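Local coordinates for protein alcohol dehydrogenase, zinc-containing (Thermotoga maritima, PDB 3IP1) that catalyses the NAD(+)-dependent oxidation of scyllo-inosose to 3-dehydro-scyllo-inosose, probably as a step in myo-inositol degradation, at residues A[54-59]-A[166-171]; A[128-133]-A[343-348]; A[192-197]-A[348-353]; A[198-203]-A[227-232]; A[205-210]-A[339-344]. All coordinates share one frame; numbering follows the deposited sequence.

Interaction 1: residues A[54-59]-A[166-171]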
# COMPACT_ATOMS: atom_id res chain seq x y z
N LYS A 54 -37.51 3.61 -12.98
CA LYS A 54 -36.70 4.64 -12.37
C LYS A 54 -35.91 5.30 -13.49
O LYS A 54 -35.57 4.63 -14.46
CB LYS A 54 -35.75 4.05 -11.32
CG LYS A 54 -36.45 3.66 -10.03
CD LYS A 54 -35.89 2.38 -9.51
CE LYS A 54 -35.37 2.54 -8.10
NZ LYS A 54 -34.10 1.74 -7.95
N PRO A 55 -35.66 6.61 -13.37
CA PRO A 55 -35.07 7.32 -14.51
C PRO A 55 -33.62 6.91 -14.84
O PRO A 55 -33.08 7.33 -15.87
CB PRO A 55 -35.18 8.81 -14.13
CG PRO A 55 -35.59 8.85 -12.69
CD PRO A 55 -36.15 7.52 -12.32
N THR A 56 -33.01 6.08 -13.98
CA THR A 56 -31.61 5.63 -14.14
C THR A 56 -31.51 4.25 -14.80
O THR A 56 -30.41 3.76 -15.03
CB THR A 56 -30.92 5.53 -12.76
OG1 THR A 56 -31.76 4.77 -11.89
CG2 THR A 56 -30.70 6.91 -12.15
N GLU A 57 -32.64 3.63 -15.10
CA GLU A 57 -32.65 2.29 -15.66
C GLU A 57 -32.49 2.24 -17.17
O GLU A 57 -32.80 3.21 -17.88
CB GLU A 57 -33.93 1.54 -15.24
CG GLU A 57 -33.96 1.24 -13.74
CD GLU A 57 -35.27 0.60 -13.26
OE1 GLU A 57 -36.33 0.85 -13.88
OE2 GLU A 57 -35.22 -0.14 -12.25
N ILE A 58 -31.98 1.11 -17.65
CA ILE A 58 -31.90 0.79 -19.07
C ILE A 58 -32.43 -0.62 -19.28
O ILE A 58 -32.46 -1.44 -18.36
CB ILE A 58 -30.44 0.82 -19.62
CG1 ILE A 58 -29.56 -0.24 -18.91
CG2 ILE A 58 -29.85 2.24 -19.50
CD1 ILE A 58 -28.13 -0.42 -19.44
N ILE A 59 -32.84 -0.89 -20.51
CA ILE A 59 -33.26 -2.21 -20.95
C ILE A 59 -32.26 -2.60 -22.01
O ILE A 59 -31.95 -1.82 -22.91
CB ILE A 59 -34.70 -2.18 -21.53
CG1 ILE A 59 -35.72 -1.87 -20.41
CG2 ILE A 59 -35.07 -3.50 -22.20
CD1 ILE A 59 -37.10 -1.43 -20.95
N LYS A 166 -33.64 -5.76 -17.67
CA LYS A 166 -33.61 -4.41 -17.19
C LYS A 166 -32.59 -4.31 -16.05
O LYS A 166 -32.60 -5.14 -15.15
CB LYS A 166 -35.02 -4.00 -16.78
CG LYS A 166 -35.21 -2.58 -16.34
CD LYS A 166 -35.01 -2.46 -14.84
CE LYS A 166 -36.19 -2.99 -14.04
NZ LYS A 166 -37.25 -1.95 -13.95
N VAL A 167 -31.70 -3.32 -16.10
CA VAL A 167 -30.77 -3.04 -15.01
C VAL A 167 -30.59 -1.53 -14.84
O VAL A 167 -30.79 -0.76 -15.79
CB VAL A 167 -29.34 -3.66 -15.23
CG1 VAL A 167 -29.40 -5.15 -15.36
CG2 VAL A 167 -28.67 -3.07 -16.46
N ASP A 168 -30.17 -1.11 -13.65
CA ASP A 168 -29.73 0.27 -13.47
C ASP A 168 -28.47 0.58 -14.27
O ASP A 168 -27.57 -0.24 -14.36
CB ASP A 168 -29.48 0.59 -12.01
CG ASP A 168 -29.41 2.09 -11.76
OD1 ASP A 168 -28.42 2.74 -12.17
OD2 ASP A 168 -30.37 2.61 -11.17
N ALA A 169 -28.42 1.79 -14.84
CA ALA A 169 -27.30 2.22 -15.67
C ALA A 169 -25.97 2.11 -14.94
O ALA A 169 -24.94 1.85 -15.56
CB ALA A 169 -27.51 3.66 -16.17
N LYS A 170 -26.01 2.29 -13.62
CA LYS A 170 -24.81 2.30 -12.81
C LYS A 170 -24.14 0.93 -12.71
O LYS A 170 -22.99 0.84 -12.27
CB LYS A 170 -25.10 2.88 -11.42
CG LYS A 170 -25.66 1.88 -10.41
CD LYS A 170 -26.26 2.59 -9.20
CE LYS A 170 -26.61 1.58 -8.12
NZ LYS A 170 -27.17 2.26 -6.94
N TYR A 171 -24.82 -0.14 -13.15
CA TYR A 171 -24.17 -1.47 -13.26
C TYR A 171 -23.62 -1.80 -14.64
O TYR A 171 -22.88 -2.78 -14.78
CB TYR A 171 -25.10 -2.60 -12.79
CG TYR A 171 -25.73 -2.33 -11.46
CD1 TYR A 171 -24.94 -2.14 -10.32
CD2 TYR A 171 -27.12 -2.27 -11.32
CE1 TYR A 171 -25.52 -1.88 -9.08
CE2 TYR A 171 -27.72 -2.01 -10.08
CZ TYR A 171 -26.90 -1.83 -8.97
OH TYR A 171 -27.45 -1.57 -7.72

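Interaction 2: residues A[128-133]-A[343-348]. With CD (cadmium ion), chain E.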
# COMPACT_ATOMS: atom_id res chain seq x y z
N GLU A 128 -22.69 -5.73 -14.22
CA GLU A 128 -22.31 -6.38 -12.98
C GLU A 128 -23.49 -7.19 -12.45
O GLU A 128 -24.66 -6.86 -12.70
CB GLU A 128 -21.84 -5.34 -11.95
CG GLU A 128 -20.77 -4.39 -12.49
CD GLU A 128 -20.38 -3.29 -11.52
OE1 GLU A 128 -20.60 -3.42 -10.31
OE2 GLU A 128 -19.82 -2.29 -11.98
N GLU A 129 -23.18 -8.25 -11.71
CA GLU A 129 -24.18 -9.09 -11.06
C GLU A 129 -24.47 -8.66 -9.60
O GLU A 129 -25.59 -8.89 -9.09
CB GLU A 129 -23.71 -10.56 -11.18
CG GLU A 129 -24.52 -11.60 -10.42
CD GLU A 129 -24.14 -11.70 -8.93
OE1 GLU A 129 -23.09 -11.20 -8.51
OE2 GLU A 129 -24.92 -12.31 -8.18
N MSE A 130 -23.49 -8.04 -8.94
CA MSE A 130 -23.66 -7.56 -7.57
C MSE A 130 -24.35 -6.21 -7.63
O MSE A 130 -23.75 -5.23 -8.03
CB MSE A 130 -22.31 -7.39 -6.85
CG MSE A 130 -21.39 -8.63 -6.82
SE MSE A 130 -22.02 -10.06 -5.62
CE MSE A 130 -21.30 -9.33 -3.95
N LEU A 131 -25.62 -6.16 -7.24
CA LEU A 131 -26.38 -4.93 -7.33
C LEU A 131 -26.26 -4.16 -6.00
O LEU A 131 -27.15 -4.20 -5.15
CB LEU A 131 -27.83 -5.19 -7.78
CG LEU A 131 -27.98 -6.26 -8.89
CD1 LEU A 131 -29.44 -6.61 -9.12
CD2 LEU A 131 -27.26 -5.89 -10.23
N TRP A 132 -25.11 -3.49 -5.84
CA TRP A 132 -24.80 -2.67 -4.65
C TRP A 132 -25.67 -1.41 -4.57
O TRP A 132 -26.10 -0.86 -5.59
CB TRP A 132 -23.31 -2.28 -4.65
CG TRP A 132 -22.79 -1.90 -6.02
CD1 TRP A 132 -22.21 -2.73 -6.92
CD2 TRP A 132 -22.81 -0.60 -6.63
NE1 TRP A 132 -21.86 -2.03 -8.07
CE2 TRP A 132 -22.22 -0.72 -7.91
CE3 TRP A 132 -23.26 0.67 -6.21
CZ2 TRP A 132 -22.09 0.36 -8.78
CZ3 TRP A 132 -23.10 1.75 -7.09
CH2 TRP A 132 -22.53 1.58 -8.35
N CYS A 133 -25.97 -0.97 -3.35
CA CYS A 133 -26.94 0.13 -3.15
C CYS A 133 -26.31 1.49 -3.44
O CYS A 133 -26.96 2.38 -3.96
CB CYS A 133 -27.58 0.07 -1.74
SG CYS A 133 -26.55 0.62 -0.31
N GLY A 343 -16.84 -11.47 -5.29
CA GLY A 343 -17.45 -10.42 -6.11
C GLY A 343 -16.56 -9.89 -7.22
O GLY A 343 -15.46 -10.43 -7.50
N HIS A 344 -17.02 -8.82 -7.87
CA HIS A 344 -16.39 -8.34 -9.09
C HIS A 344 -16.64 -6.84 -9.28
O HIS A 344 -16.21 -6.26 -10.27
CB HIS A 344 -16.98 -9.12 -10.27
CG HIS A 344 -18.47 -9.10 -10.28
ND1 HIS A 344 -19.24 -10.20 -9.97
CD2 HIS A 344 -19.35 -8.09 -10.52
CE1 HIS A 344 -20.52 -9.87 -10.04
NE2 HIS A 344 -20.61 -8.60 -10.38
N SER A 345 -17.35 -6.24 -8.34
CA SER A 345 -17.74 -4.81 -8.43
C SER A 345 -16.65 -3.90 -7.87
O SER A 345 -15.73 -4.36 -7.20
CB SER A 345 -19.08 -4.57 -7.69
OG SER A 345 -20.11 -5.35 -8.29
N GLY A 346 -16.76 -2.60 -8.18
CA GLY A 346 -15.89 -1.58 -7.63
C GLY A 346 -14.49 -1.57 -8.21
O GLY A 346 -14.15 -2.42 -9.05
N HIS A 347 -13.68 -0.59 -7.76
CA HIS A 347 -12.22 -0.54 -8.02
C HIS A 347 -11.84 -0.37 -9.49
O HIS A 347 -10.67 -0.36 -9.81
CB HIS A 347 -11.51 -1.79 -7.43
CG HIS A 347 -11.90 -2.05 -6.00
ND1 HIS A 347 -11.42 -1.30 -4.95
CD2 HIS A 347 -12.78 -2.93 -5.47
CE1 HIS A 347 -11.95 -1.73 -3.82
NE2 HIS A 347 -12.78 -2.72 -4.11
N GLY A 348 -12.83 -0.26 -10.36
CA GLY A 348 -12.61 -0.13 -11.79
C GLY A 348 -12.14 -1.45 -12.38
O GLY A 348 -11.39 -1.47 -13.35
CD CD E . -24.41 -0.71 -0.30
O HOH W 1 -18.35 -0.97 -9.83

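Interaction 3: residues A[192-197]-A[348-353]. With CD (cadmium ion), chain F.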
# COMPACT_ATOMS: atom_id res chain seq x y z
N SER A 192 -19.78 -11.42 -22.46
CA SER A 192 -20.44 -12.35 -21.54
C SER A 192 -19.44 -12.94 -20.52
O SER A 192 -19.84 -13.46 -19.46
CB SER A 192 -21.17 -13.47 -22.32
OG SER A 192 -20.25 -14.42 -22.88
N LEU A 193 -18.15 -12.82 -20.83
CA LEU A 193 -17.10 -13.34 -19.98
C LEU A 193 -16.46 -12.29 -19.06
O LEU A 193 -15.50 -12.59 -18.36
CB LEU A 193 -16.03 -14.00 -20.86
CG LEU A 193 -16.46 -15.33 -21.49
CD1 LEU A 193 -15.67 -15.68 -22.76
CD2 LEU A 193 -16.35 -16.47 -20.49
N VAL A 194 -16.97 -11.05 -19.06
CA VAL A 194 -16.34 -9.99 -18.25
C VAL A 194 -16.58 -10.24 -16.75
O VAL A 194 -15.67 -10.09 -15.92
CB VAL A 194 -16.83 -8.57 -18.64
CG1 VAL A 194 -16.32 -7.51 -17.62
CG2 VAL A 194 -16.39 -8.24 -20.07
N GLU A 195 -17.79 -10.65 -16.41
CA GLU A 195 -18.13 -10.92 -15.02
C GLU A 195 -17.25 -12.01 -14.38
O GLU A 195 -16.59 -11.74 -13.37
CB GLU A 195 -19.64 -11.21 -14.87
CG GLU A 195 -20.18 -11.21 -13.44
CD GLU A 195 -20.09 -12.56 -12.74
OE1 GLU A 195 -19.84 -13.58 -13.40
OE2 GLU A 195 -20.29 -12.60 -11.51
N PRO A 196 -17.21 -13.23 -14.94
CA PRO A 196 -16.31 -14.21 -14.29
C PRO A 196 -14.82 -13.81 -14.36
O PRO A 196 -14.04 -14.17 -13.47
CB PRO A 196 -16.55 -15.51 -15.09
CG PRO A 196 -17.17 -15.06 -16.40
CD PRO A 196 -17.99 -13.84 -16.04
N THR A 197 -14.43 -13.07 -15.40
CA THR A 197 -13.03 -12.66 -15.53
C THR A 197 -12.71 -11.64 -14.43
O THR A 197 -11.60 -11.63 -13.88
CB THR A 197 -12.70 -12.10 -16.95
OG1 THR A 197 -12.99 -13.11 -17.95
CG2 THR A 197 -11.20 -11.69 -17.07
N GLY A 348 -12.83 -0.26 -10.36
CA GLY A 348 -12.61 -0.13 -11.79
C GLY A 348 -12.14 -1.45 -12.38
O GLY A 348 -11.39 -1.47 -13.35
N THR A 349 -12.57 -2.54 -11.77
CA THR A 349 -12.20 -3.86 -12.27
C THR A 349 -12.83 -4.16 -13.62
O THR A 349 -12.11 -4.51 -14.56
CB THR A 349 -12.53 -4.94 -11.23
OG1 THR A 349 -11.64 -4.79 -10.12
CG2 THR A 349 -12.41 -6.35 -11.82
N PHE A 350 -14.16 -4.00 -13.72
CA PHE A 350 -14.86 -4.21 -15.00
C PHE A 350 -14.21 -3.48 -16.16
O PHE A 350 -13.90 -4.11 -17.15
CB PHE A 350 -16.37 -3.86 -14.92
CG PHE A 350 -17.29 -5.06 -14.83
CD1 PHE A 350 -17.13 -6.02 -13.82
CD2 PHE A 350 -18.33 -5.22 -15.74
CE1 PHE A 350 -17.99 -7.11 -13.71
CE2 PHE A 350 -19.21 -6.32 -15.65
CZ PHE A 350 -19.03 -7.27 -14.64
N PRO A 351 -13.99 -2.15 -16.05
CA PRO A 351 -13.49 -1.50 -17.27
C PRO A 351 -12.06 -1.87 -17.60
O PRO A 351 -11.69 -1.89 -18.76
CB PRO A 351 -13.64 0.00 -16.97
CG PRO A 351 -13.75 0.11 -15.48
CD PRO A 351 -14.41 -1.16 -15.03
N ARG A 352 -11.26 -2.19 -16.59
CA ARG A 352 -9.91 -2.63 -16.89
C ARG A 352 -9.92 -4.02 -17.52
O ARG A 352 -9.10 -4.30 -18.39
CB ARG A 352 -9.01 -2.63 -15.64
CG ARG A 352 -8.48 -1.26 -15.20
CD ARG A 352 -7.64 -1.43 -13.94
NE ARG A 352 -7.16 -0.18 -13.35
CZ ARG A 352 -7.74 0.45 -12.33
NH1 ARG A 352 -8.85 -0.03 -11.77
NH2 ARG A 352 -7.21 1.57 -11.87
N VAL A 353 -10.82 -4.90 -17.06
CA VAL A 353 -10.96 -6.22 -17.70
C VAL A 353 -11.35 -6.04 -19.17
O VAL A 353 -10.85 -6.74 -20.04
CB VAL A 353 -11.96 -7.14 -16.97
CG1 VAL A 353 -12.33 -8.35 -17.88
CG2 VAL A 353 -11.37 -7.59 -15.63
CD CD F . -20.71 -15.97 -12.49
O HOH W 2 -18.43 -16.18 -11.93

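Interaction 4: residues A[198-203]-A[227-232]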
# COMPACT_ATOMS: atom_id res chain seq x y z
N SER A 198 -13.72 -10.82 -14.10
CA SER A 198 -13.60 -9.78 -13.07
C SER A 198 -13.59 -10.36 -11.66
O SER A 198 -13.00 -9.76 -10.76
CB SER A 198 -14.74 -8.75 -13.20
OG SER A 198 -14.62 -8.05 -14.43
N VAL A 199 -14.26 -11.50 -11.47
CA VAL A 199 -14.14 -12.23 -10.21
C VAL A 199 -12.67 -12.63 -9.98
O VAL A 199 -12.13 -12.39 -8.90
CB VAL A 199 -15.06 -13.50 -10.20
CG1 VAL A 199 -14.70 -14.42 -9.03
CG2 VAL A 199 -16.56 -13.11 -10.15
N ALA A 200 -12.05 -13.25 -10.98
CA ALA A 200 -10.63 -13.60 -10.94
C ALA A 200 -9.77 -12.36 -10.75
O ALA A 200 -8.84 -12.34 -9.94
CB ALA A 200 -10.23 -14.32 -12.24
N TYR A 201 -10.08 -11.31 -11.51
CA TYR A 201 -9.31 -10.08 -11.44
C TYR A 201 -9.35 -9.48 -10.03
O TYR A 201 -8.31 -9.14 -9.49
CB TYR A 201 -9.81 -9.07 -12.47
CG TYR A 201 -8.91 -7.87 -12.71
CD1 TYR A 201 -8.82 -6.84 -11.78
CD2 TYR A 201 -8.18 -7.75 -13.91
CE1 TYR A 201 -8.01 -5.71 -12.01
CE2 TYR A 201 -7.38 -6.64 -14.16
CZ TYR A 201 -7.29 -5.62 -13.19
OH TYR A 201 -6.50 -4.51 -13.42
N ASN A 202 -10.54 -9.39 -9.45
CA ASN A 202 -10.71 -8.89 -8.08
C ASN A 202 -9.91 -9.75 -7.10
O ASN A 202 -9.28 -9.25 -6.17
CB ASN A 202 -12.20 -8.90 -7.69
CG ASN A 202 -12.46 -8.31 -6.30
OD1 ASN A 202 -12.25 -7.12 -6.06
ND2 ASN A 202 -12.96 -9.15 -5.38
N ALA A 203 -9.92 -11.06 -7.33
CA ALA A 203 -9.24 -11.97 -6.45
C ALA A 203 -7.73 -11.82 -6.50
O ALA A 203 -7.09 -11.80 -5.46
CB ALA A 203 -9.67 -13.41 -6.74
N LEU A 227 -9.00 -20.18 -14.87
CA LEU A 227 -8.55 -19.90 -16.23
C LEU A 227 -8.37 -18.40 -16.52
O LEU A 227 -7.44 -18.02 -17.22
CB LEU A 227 -9.49 -20.55 -17.24
CG LEU A 227 -9.40 -22.08 -17.32
CD1 LEU A 227 -10.37 -22.66 -18.38
CD2 LEU A 227 -7.97 -22.54 -17.58
N ALA A 228 -9.27 -17.56 -16.01
CA ALA A 228 -9.14 -16.11 -16.13
C ALA A 228 -7.91 -15.64 -15.39
O ALA A 228 -7.13 -14.84 -15.93
CB ALA A 228 -10.39 -15.41 -15.59
N ALA A 229 -7.69 -16.18 -14.19
CA ALA A 229 -6.50 -15.83 -13.42
C ALA A 229 -5.19 -16.14 -14.18
O ALA A 229 -4.24 -15.37 -14.11
CB ALA A 229 -6.51 -16.47 -12.04
N VAL A 230 -5.16 -17.25 -14.92
CA VAL A 230 -3.97 -17.60 -15.71
C VAL A 230 -3.67 -16.50 -16.70
O VAL A 230 -2.54 -15.99 -16.76
CB VAL A 230 -4.13 -18.94 -16.48
CG1 VAL A 230 -3.01 -19.12 -17.51
CG2 VAL A 230 -4.11 -20.10 -15.51
N ALA A 231 -4.70 -16.14 -17.46
CA ALA A 231 -4.64 -15.08 -18.45
C ALA A 231 -4.23 -13.75 -17.81
O ALA A 231 -3.32 -13.08 -18.31
CB ALA A 231 -5.99 -14.94 -19.17
N ILE A 232 -4.90 -13.37 -16.73
CA ILE A 232 -4.66 -12.07 -16.11
C ILE A 232 -3.22 -11.95 -15.60
O ILE A 232 -2.55 -10.94 -15.83
CB ILE A 232 -5.63 -11.79 -14.93
CG1 ILE A 232 -7.06 -11.52 -15.46
CG2 ILE A 232 -5.14 -10.60 -14.12
CD1 ILE A 232 -8.18 -11.86 -14.40

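Interaction 5: residues A[205-210]-A[339-344]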
# COMPACT_ATOMS: atom_id res chain seq x y z
N ILE A 205 -5.68 -9.29 -8.33
CA ILE A 205 -5.11 -7.94 -8.47
C ILE A 205 -5.53 -7.08 -7.28
O ILE A 205 -4.67 -6.52 -6.59
CB ILE A 205 -5.56 -7.25 -9.81
CG1 ILE A 205 -5.13 -8.07 -11.03
CG2 ILE A 205 -5.03 -5.79 -9.90
CD1 ILE A 205 -3.68 -8.48 -11.05
N VAL A 206 -6.84 -7.00 -7.04
CA VAL A 206 -7.38 -6.15 -5.98
C VAL A 206 -7.18 -6.72 -4.56
O VAL A 206 -6.59 -6.05 -3.71
CB VAL A 206 -8.88 -5.82 -6.19
CG1 VAL A 206 -9.38 -4.82 -5.13
CG2 VAL A 206 -9.11 -5.27 -7.62
N ARG A 207 -7.72 -7.91 -4.29
CA ARG A 207 -7.57 -8.55 -2.98
C ARG A 207 -6.18 -9.16 -2.77
O ARG A 207 -5.58 -8.97 -1.72
CB ARG A 207 -8.64 -9.65 -2.79
CG ARG A 207 -10.05 -9.11 -2.64
CD ARG A 207 -10.15 -8.22 -1.41
NE ARG A 207 -10.16 -9.04 -0.19
CZ ARG A 207 -9.52 -8.75 0.93
NH1 ARG A 207 -8.79 -7.66 1.03
NH2 ARG A 207 -9.63 -9.56 1.97
N GLY A 208 -5.70 -9.90 -3.76
CA GLY A 208 -4.41 -10.56 -3.70
C GLY A 208 -3.25 -9.60 -3.69
O GLY A 208 -2.15 -9.96 -3.26
N GLY A 209 -3.49 -8.38 -4.16
CA GLY A 209 -2.45 -7.35 -4.21
C GLY A 209 -1.68 -7.33 -5.52
O GLY A 209 -0.79 -6.49 -5.70
N GLY A 210 -2.01 -8.25 -6.43
CA GLY A 210 -1.28 -8.35 -7.68
C GLY A 210 0.15 -8.86 -7.50
O GLY A 210 0.52 -9.37 -6.44
N VAL A 339 -5.69 -13.93 2.11
CA VAL A 339 -6.80 -13.01 1.87
C VAL A 339 -7.99 -13.79 1.30
O VAL A 339 -7.84 -14.70 0.49
CB VAL A 339 -6.42 -11.81 0.92
CG1 VAL A 339 -5.22 -11.02 1.48
CG2 VAL A 339 -6.09 -12.29 -0.49
N GLY A 340 -9.18 -13.43 1.74
CA GLY A 340 -10.37 -13.93 1.11
C GLY A 340 -10.83 -12.93 0.07
O GLY A 340 -10.55 -11.73 0.18
N SER A 341 -11.55 -13.41 -0.93
CA SER A 341 -12.06 -12.55 -1.99
C SER A 341 -13.47 -12.98 -2.36
O SER A 341 -13.80 -14.17 -2.30
CB SER A 341 -11.17 -12.66 -3.22
OG SER A 341 -11.62 -11.80 -4.25
N GLN A 342 -14.30 -12.01 -2.76
CA GLN A 342 -15.61 -12.31 -3.35
C GLN A 342 -16.05 -11.15 -4.25
O GLN A 342 -15.66 -9.99 -4.01
CB GLN A 342 -16.68 -12.58 -2.28
CG GLN A 342 -17.36 -11.32 -1.71
CD GLN A 342 -18.48 -11.62 -0.72
OE1 GLN A 342 -18.76 -12.77 -0.41
NE2 GLN A 342 -19.12 -10.56 -0.20
N GLY A 343 -16.84 -11.47 -5.29
CA GLY A 343 -17.45 -10.42 -6.11
C GLY A 343 -16.56 -9.89 -7.22
O GLY A 343 -15.46 -10.43 -7.50
N HIS A 344 -17.02 -8.82 -7.87
CA HIS A 344 -16.39 -8.34 -9.09
C HIS A 344 -16.64 -6.84 -9.28
O HIS A 344 -16.21 -6.26 -10.27
CB HIS A 344 -16.98 -9.12 -10.27
CG HIS A 344 -18.47 -9.10 -10.28
ND1 HIS A 344 -19.24 -10.20 -9.97
CD2 HIS A 344 -19.35 -8.09 -10.52
CE1 HIS A 344 -20.52 -9.87 -10.04
NE2 HIS A 344 -20.61 -8.60 -10.38

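Interaction 1: residues A[54-59]-A[166-171]
The antiparallel pairing of strands 57-66 and 164-168, in which I58 faces V167 as a hydrogen-bonded pair, belongs to the curled sheet of the GroES-like catalytic domain and shows how one more backbone bond and a side-chain bond can carry a pairing past the strand ends. The two strand segments run at 150° with their axes 4.7 Å apart. I58 N donates to V167 O almost linearly, at 2.9 Å, and V167 N returns the bond to I58 O. On the same face of the sheet I58 CG1 rests on V167 CG2, beside A169.

On the other face K166 sends CG anti to its backbone N (chi1 -176°), and three further bends fold its chain across the side chain of E57. The ammonium then reaches E57 OE1 from above the carboxylate plane, NZ to OE1 being 2.9 Å, while the methylene CD packs 3.5 Å from E57 CD. K54 N meets the same oxygen from the opposite face, E53 N also donates to it, and the carboxylate of E53 shares the lysine. With an alanine in place of E57, K166 would probably keep only part of its charge balance, from E53, and K54 N would lose its side-chain acceptor.

Beyond the ladder A169 N donates to T56 O at 2.8 Å. D168 divides its carboxylate between the segments: OD1 accepts from K170 N through its anti lone pair, closing an Asx turn, while OD2 takes the hydroxyl of T56, OG1 to OD2 2.7 Å, from above the carboxylate plane.

Interaction 2: residues A[128-133]-A[343-348]
Different first torsions bring the H344 ring and S345 OG to the 128-133 segment: the imidazole sits between the backbone N and carbonyl carbon of H344 (chi1 52°), whereas S345 OG lies beside its own backbone N (chi1 -61°). They illustrate how a loop leaving the last strand of the Rossmann-type coenzyme domain can dock on the catalytic domain. H344 NE2 receives two amide protons, E129 N at 2.9 Å and the longer M130 N at 3.3 Å, both donors standing somewhat out of the ring plane; this double grip fixes the ring's rotation. The methylene CG of M130, a selenomethionine, covers one face of the imidazole, 3.9 Å from its centroid, and E129 OE1 approaches H344 CE1. A second polar cluster forms round E128 OE1, which takes S345 OG on its anti side at 2.8 Å and W132 NE1 on its syn side at 2.9 Å, from opposite faces of the carboxylate. E128 OE2 is held by W173 NE1 and by a water that also accepts from G346 N. At the far end of the 128-133 segment, C133 joins C136, C139 and C147 round the four-cysteine metal site, its SG 2.5 Å from the cadmium ion.

Interaction 3: residues A[192-197]-A[348-353]
Within segments 192-197 and 348-353, near the N-terminal ends of helices 194-207 and 349-358, the nearest CA atoms are those of V194 and V353, 6.6 Å apart, and the contact is made by carbon atoms. V194 is central to it. Its CG1 stands over one face of the F350 ring, 3.7 Å from the centroid and only 15° off the ring normal, a CH-pi contact slightly displaced toward the rim. The same methyl also meets V353 CG1, at 4.1 Å. With chi1 at -104°, away from the usual staggered positions, the F350 ring extends to helix 194-207, its CZ arriving 3.8 Å from E195 CA. W173 meets this phenyl ring as well, and C126 of strand 124-127 touches both V194 and F350, so the aromatic group is packed between the helix pair and the catalytic-domain sheet.

T197 shows how a polar residue can present a greasy side. Its hydroxyl turns back along the helix, OG1 donating to L193 O at 2.6 Å, a carbonyl that also accepts T197 N from the opposite face of its plane. This leaves CG2 directed at the neighbouring helix, where it lies 3.6 Å from V353 CG1.

Although E195 CA and CB touch the F350 ring, its chain leads away from helix 349-358, bends at chi2 and brings OE1 to 2.7 Å from a cadmium ion, which a water, H97 and E98 also ligate. Buried helix packing therefore backs the residue that supplies a ligand to the catalytic-type metal site of the zinc-containing alcohol dehydrogenase family.

Interaction 4: residues A[198-203]-A[227-232]
A200 and A228 meet methyl to methyl, CB to CB at 3.5 Å, and show how small residues let two helices approach closely. The segments 198-203 and 227-232 cross at -60° with their axes 8.3 Å apart, and the nearest CA atoms, those of A200 and A229, are separated by 5.3 Å. A200 CB is the bump of the first helix. It enters a shallow hollow whose floor is the backbone at A229, with A229 N 3.7 Å away, and whose walls are A228 CB on one flank and the I232 side chain on another.

The reciprocal bump is I232. With CG1 beside its own backbone N (chi1 -71°) and the chain extended beyond, CD1 is carried across to the other helix and settles in the notch between A200 and Y201. There it lies 3.5 Å from Y201 N, and it also touches Y201 CB at 3.8 Å. The isoleucine crosses the tyrosine side chain at about a right angle, and T197 extends the notch by touching both A228 and I232. The phenol OH is bonded to P213 O of a neighbouring subunit.

Helix 224-235 follows the glycine-rich turn after strand 216-220 of the Rossmann-type sheet. It is wedged between helix 248-257, reached by L227, and helix 194-207, whose S198 turns away toward helix 349-358 while N202 and A203 meet S341 in the loop after strand 337-340.

Interaction 5: residues A[205-210]-A[339-344]
R207 supplies the polar part of this contact by donating to the main-chain carbonyl of G340, an example of an arginine anchoring a helix end to a strand end. Its NE donates to G340 O at 2.7 Å, nearly in line with the C=O bond although the oxygen is tilted 20° from the guanidinium plane. A weak second bond runs from R207 NH2 to G340 O, and NH2 also donates to Q337 OE1 of a neighbouring subunit. Successive bends of about -60° to -75° at chi1, chi2 and chi3 curl the chain back so that the guanidinium can reach the strand.

The apolar part surrounds that grip. V339 CB lies over one face of the guanidinium, 4.1 Å from R207 NH2, and V339 CG2 packs 3.6 Å from R207 O and 4.0 Å from G208 CA. Just after the strand S341 OG makes a van der Waals contact with R207 CG at 3.5 Å. A leucine in place of R207 would probably leave G340 O without its charged donor and Q337 of the neighbouring subunit without this donor.

Helix 194-207 widens to a pi-type turn at 205-207, and G209 has left helical geometry with positive phi. Strand 337-340 is the outermost parallel strand of the Rossmann-type sheet within the chain. V339 also pairs antiparallel with a strand of that neighbouring subunit, continuing the sheet across the interface, as in the classical alcohol dehydrogenase dimer.

From the N terminus, interaction 1 closes the first loop, from 54-59 to 166-171, within the catalytic domain. Interaction 2 opens inside that loop at 128-133 and closes at 343-348, so the two cross while tying the catalytic domain to the end of the Rossmann-type domain. Interaction 3 starts at 192-197 and closes just beyond interaction 2, crossing it and sharing G348. Nested inside both is interaction 4, the short closure from helix 194-207 to helix 224-235. Interaction 5 alternates with interaction 4, lies within interaction 3 and ends on the stretch used by interaction 2. Helix 194-207 serves interactions 3, 4 and 5, linking metal site, nucleotide fold and subunit interface.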